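Local coordinates for accelerated-cell-death 11 (Arabidopsis thaliana, PDB 4NT1), which transfers ceramide-1-phosphate and phytoceramide-1-phosphate selectively between membranes, at residues A[13-18]-A[40-44]; A[20-24]-A[36-40]. All blocks are in the same frame, centred on the assembly; numbering follows the deposited sequence.

Interaction 1. Residues A[13-18]-A[40-44]; sequences KISAAF and ACSLV
With CG held anti to the carbonyl carbon in both F18 (chi1 -77°) and L43 (chi1 -63°), the ring and the leucine branch are each carried across to the facing helix. F18 brings its CE2-CZ side over the A40-V44 turn: CE2 lies 3.4 Å from A40 O, a van der Waals approach to a carbonyl, and 3.6 Å from V44 CG2, which reaches the ring obliquely. A40 CB sits over one face of that ring. Where the backbones draw nearest, two small residues meet: A17 and A40 have CA atoms 5.5 Å apart, and their CB methyls touch at 3.8 Å. L43 fills the next level. Its CD1 rests on A17 CB and K13 O, while CD2 lies 3.9 Å from both CE and NZ of K13, the two side chains crossing at about a right angle. I14 slides past L43 in the opposite direction and sets its CD1 3.5 Å from L43 O. Contact is thus mostly between hydrocarbon groups, with carbons also resting on three main-chain carbonyl oxygens. This is antiparallel helix packing within the all-helical GLTP fold: the segments run at 154° with axes 9.2 Å apart, a spacing consistent with the small A17-A40 pair. Helix 173-199 adds Y183, edge-to-face with F18; helix 98-121 adds L109, touching F18 and C41, V105 against C41 and V112 against V44.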
# COMPACT_ATOMS: atom_id res chain seq x y z
N LYS A 13 -13.25 -6.95 -0.07
CA LYS A 13 -12.27 -7.82 0.58
C LYS A 13 -11.14 -6.96 1.15
O LYS A 13 -10.64 -7.20 2.26
CB LYS A 13 -11.71 -8.84 -0.40
CG LYS A 13 -12.75 -9.86 -0.88
CD LYS A 13 -12.17 -10.78 -1.93
CE LYS A 13 -10.95 -11.50 -1.41
NZ LYS A 13 -10.25 -12.29 -2.47
N ILE A 14 -10.73 -5.96 0.38
CA ILE A 14 -9.73 -5.01 0.86
C ILE A 14 -10.20 -4.24 2.09
O ILE A 14 -9.48 -4.15 3.08
CB ILE A 14 -9.33 -4.02 -0.25
CG1 ILE A 14 -8.46 -4.74 -1.28
CG2 ILE A 14 -8.60 -2.84 0.36
CD1 ILE A 14 -8.28 -3.93 -2.58
N SER A 15 -11.41 -3.68 2.05
CA SER A 15 -11.86 -2.89 3.20
C SER A 15 -12.03 -3.75 4.45
O SER A 15 -11.73 -3.31 5.56
CB SER A 15 -13.14 -2.10 2.87
OG SER A 15 -14.25 -2.97 2.70
N ALA A 16 -12.49 -4.99 4.27
CA ALA A 16 -12.69 -5.88 5.41
C ALA A 16 -11.35 -6.24 6.06
O ALA A 16 -11.23 -6.25 7.28
CB ALA A 16 -13.42 -7.16 4.98
N ALA A 17 -10.36 -6.55 5.22
CA ALA A 17 -9.06 -6.97 5.73
C ALA A 17 -8.39 -5.83 6.49
O ALA A 17 -7.80 -6.04 7.56
CB ALA A 17 -8.16 -7.46 4.59
N PHE A 18 -8.48 -4.62 5.95
CA PHE A 18 -7.82 -3.50 6.60
C PHE A 18 -8.55 -2.98 7.84
O PHE A 18 -7.91 -2.50 8.77
CB PHE A 18 -7.47 -2.42 5.57
CG PHE A 18 -6.27 -2.80 4.76
CD1 PHE A 18 -4.99 -2.44 5.18
CD2 PHE A 18 -6.40 -3.58 3.62
CE1 PHE A 18 -3.86 -2.84 4.46
CE2 PHE A 18 -5.28 -3.98 2.89
CZ PHE A 18 -4.01 -3.60 3.31
N ALA A 40 -3.36 -9.39 3.74
CA ALA A 40 -4.15 -8.18 3.46
C ALA A 40 -3.47 -7.32 2.40
O ALA A 40 -4.11 -6.81 1.49
CB ALA A 40 -4.35 -7.38 4.74
N CYS A 41 -2.16 -7.17 2.53
CA CYS A 41 -1.39 -6.41 1.55
C CYS A 41 -1.51 -7.03 0.16
O CYS A 41 -1.51 -6.31 -0.84
CB CYS A 41 0.07 -6.31 1.99
SG CYS A 41 0.32 -5.27 3.45
N SER A 42 -1.62 -8.36 0.10
CA SER A 42 -1.72 -9.04 -1.18
C SER A 42 -3.05 -8.76 -1.86
O SER A 42 -3.15 -8.83 -3.08
CB SER A 42 -1.48 -10.55 -1.02
OG SER A 42 -1.39 -11.18 -2.28
N LEU A 43 -4.07 -8.42 -1.09
CA LEU A 43 -5.36 -8.07 -1.70
C LEU A 43 -5.28 -6.76 -2.47
O LEU A 43 -6.06 -6.51 -3.39
CB LEU A 43 -6.47 -7.99 -0.64
CG LEU A 43 -6.77 -9.29 0.11
CD1 LEU A 43 -7.76 -9.02 1.25
CD2 LEU A 43 -7.29 -10.37 -0.84
N VAL A 44 -4.32 -5.92 -2.09
CA VAL A 44 -4.11 -4.64 -2.74
C VAL A 44 -3.28 -4.76 -4.03
O VAL A 44 -3.42 -3.96 -4.95
CB VAL A 44 -3.41 -3.65 -1.78
CG1 VAL A 44 -3.04 -2.36 -2.49
CG2 VAL A 44 -4.30 -3.36 -0.57

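Interaction 2. Residues A[20-24]-A[36-40]; sequences KLAII and QFSHA
The amide nitrogen of Q36, NE2, is the polar atom on which K20 and I24 converge most closely, with L21 CD2 a little farther off, and these contacts are van der Waals: K20 CB at 3.7 Å and I24 CD1 at 3.8 Å from NE2. Q36 delivers it by an extended chain, CG standing anti to the backbone N (chi1 180°), which reaches across to segment 20-24; I24 comes from the opposite direction, and its CD1 also lies 3.9 Å from Q36 OE1. Beside this amide, L21 runs past Q36 the other way, with CD2 4.1 Å from Q36 CG. The other branch, L21 CD1, packs on A40 CB at 3.6 Å and approaches the F37 ring obliquely, 4.2 Å from F37 CD1. L190 and L194 of helix 173-199 lie against L21 and F37 respectively, and V32 of the connecting loop touches both. The segment axes come no nearer than 11.3 Å, and L21 and Q36 reach across that distance, joining the first two helices of this GLTP-fold chain. The geometry describes an apolar centre on L21, bordered by Q36, whose stem and amide atoms pack against hydrocarbon, so cohesion here probably rests on dispersion and burial of hydrocarbon, without directional bonds between the segments.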
# COMPACT_ATOMS: atom_id res chain seq x y z
N LYS A 20 -9.86 -4.96 9.95
CA LYS A 20 -9.35 -5.86 10.98
C LYS A 20 -7.98 -5.43 11.50
O LYS A 20 -7.72 -5.49 12.70
CB LYS A 20 -9.26 -7.30 10.47
CG LYS A 20 -10.61 -7.96 10.26
CD LYS A 20 -10.42 -9.35 9.68
CE LYS A 20 -11.76 -10.01 9.37
NZ LYS A 20 -12.43 -9.36 8.21
N LEU A 21 -7.10 -5.01 10.59
CA LEU A 21 -5.77 -4.54 10.98
C LEU A 21 -5.89 -3.25 11.79
O LEU A 21 -5.17 -3.09 12.78
CB LEU A 21 -4.87 -4.36 9.75
CG LEU A 21 -4.49 -5.69 9.08
CD1 LEU A 21 -3.77 -5.48 7.73
CD2 LEU A 21 -3.63 -6.52 10.03
N ALA A 22 -6.80 -2.36 11.40
CA ALA A 22 -6.99 -1.10 12.16
C ALA A 22 -7.47 -1.40 13.58
O ALA A 22 -7.01 -0.79 14.56
CB ALA A 22 -7.96 -0.19 11.44
N ILE A 23 -8.40 -2.33 13.70
CA ILE A 23 -8.88 -2.77 15.01
C ILE A 23 -7.74 -3.28 15.89
O ILE A 23 -7.66 -2.95 17.08
CB ILE A 23 -9.96 -3.86 14.89
CG1 ILE A 23 -11.23 -3.27 14.28
CG2 ILE A 23 -10.23 -4.50 16.25
CD1 ILE A 23 -12.26 -4.32 13.86
N ILE A 24 -6.85 -4.09 15.31
CA ILE A 24 -5.69 -4.60 16.03
C ILE A 24 -4.74 -3.47 16.47
O ILE A 24 -4.32 -3.43 17.63
CB ILE A 24 -4.90 -5.62 15.18
CG1 ILE A 24 -5.72 -6.90 14.98
CG2 ILE A 24 -3.54 -5.93 15.83
CD1 ILE A 24 -5.17 -7.83 13.88
N GLN A 36 -1.31 -12.54 8.65
CA GLN A 36 -2.51 -11.72 8.40
C GLN A 36 -2.21 -10.44 7.64
O GLN A 36 -2.89 -10.10 6.66
CB GLN A 36 -3.21 -11.36 9.71
CG GLN A 36 -4.46 -10.51 9.50
CD GLN A 36 -5.31 -10.42 10.76
OE1 GLN A 36 -5.04 -11.10 11.76
NE2 GLN A 36 -6.33 -9.58 10.72
N PHE A 37 -1.20 -9.71 8.11
CA PHE A 37 -0.77 -8.46 7.46
C PHE A 37 -0.38 -8.69 6.01
O PHE A 37 -0.85 -8.00 5.11
CB PHE A 37 0.40 -7.86 8.24
CG PHE A 37 1.02 -6.67 7.57
CD1 PHE A 37 0.44 -5.41 7.68
CD2 PHE A 37 2.20 -6.81 6.85
CE1 PHE A 37 1.02 -4.31 7.06
CE2 PHE A 37 2.78 -5.70 6.23
CZ PHE A 37 2.20 -4.45 6.34
N SER A 38 0.47 -9.68 5.76
CA SER A 38 0.96 -9.88 4.39
C SER A 38 -0.18 -10.29 3.44
O SER A 38 -0.24 -9.84 2.29
CB SER A 38 2.12 -10.88 4.36
OG SER A 38 1.70 -12.19 4.72
N HIS A 39 -1.10 -11.12 3.93
CA HIS A 39 -2.27 -11.50 3.16
C HIS A 39 -3.14 -10.29 2.78
O HIS A 39 -3.61 -10.18 1.65
CB HIS A 39 -3.12 -12.54 3.91
CG HIS A 39 -2.53 -13.91 3.91
ND1 HIS A 39 -3.27 -15.04 4.19
CD2 HIS A 39 -1.26 -14.35 3.68
CE1 HIS A 39 -2.49 -16.11 4.12
NE2 HIS A 39 -1.27 -15.71 3.81
N ALA A 40 -3.36 -9.39 3.74
CA ALA A 40 -4.15 -8.18 3.46
C ALA A 40 -3.47 -7.32 2.40
O ALA A 40 -4.11 -6.81 1.49
CB ALA A 40 -4.35 -7.38 4.74

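In the fold
Interactions 1 and 2 are successive levels of one antiparallel pair, helix 10-25 against helix 34-51, with centres 8 Å apart and A40 common to both. The pair is tighter at 13-18/40-44: the segment axes approach to 9.2 Å there against 11.3 Å in interaction 2, and the nearest CA atoms are 5.5 Å apart (A17 and A40) against 7.3 Å (L21 and F37). Buried area falls likewise, from 358 to 229 Å². Helix 173-199 touches both levels. The side chains of C41 and F37 each lie about 10 Å from that of R104, a residue of the ceramide-1-phosphate site, empty of lipid in this apo form. The side chains of Q36 and A40 lie about 8 and 13 Å from the bound sodium ion.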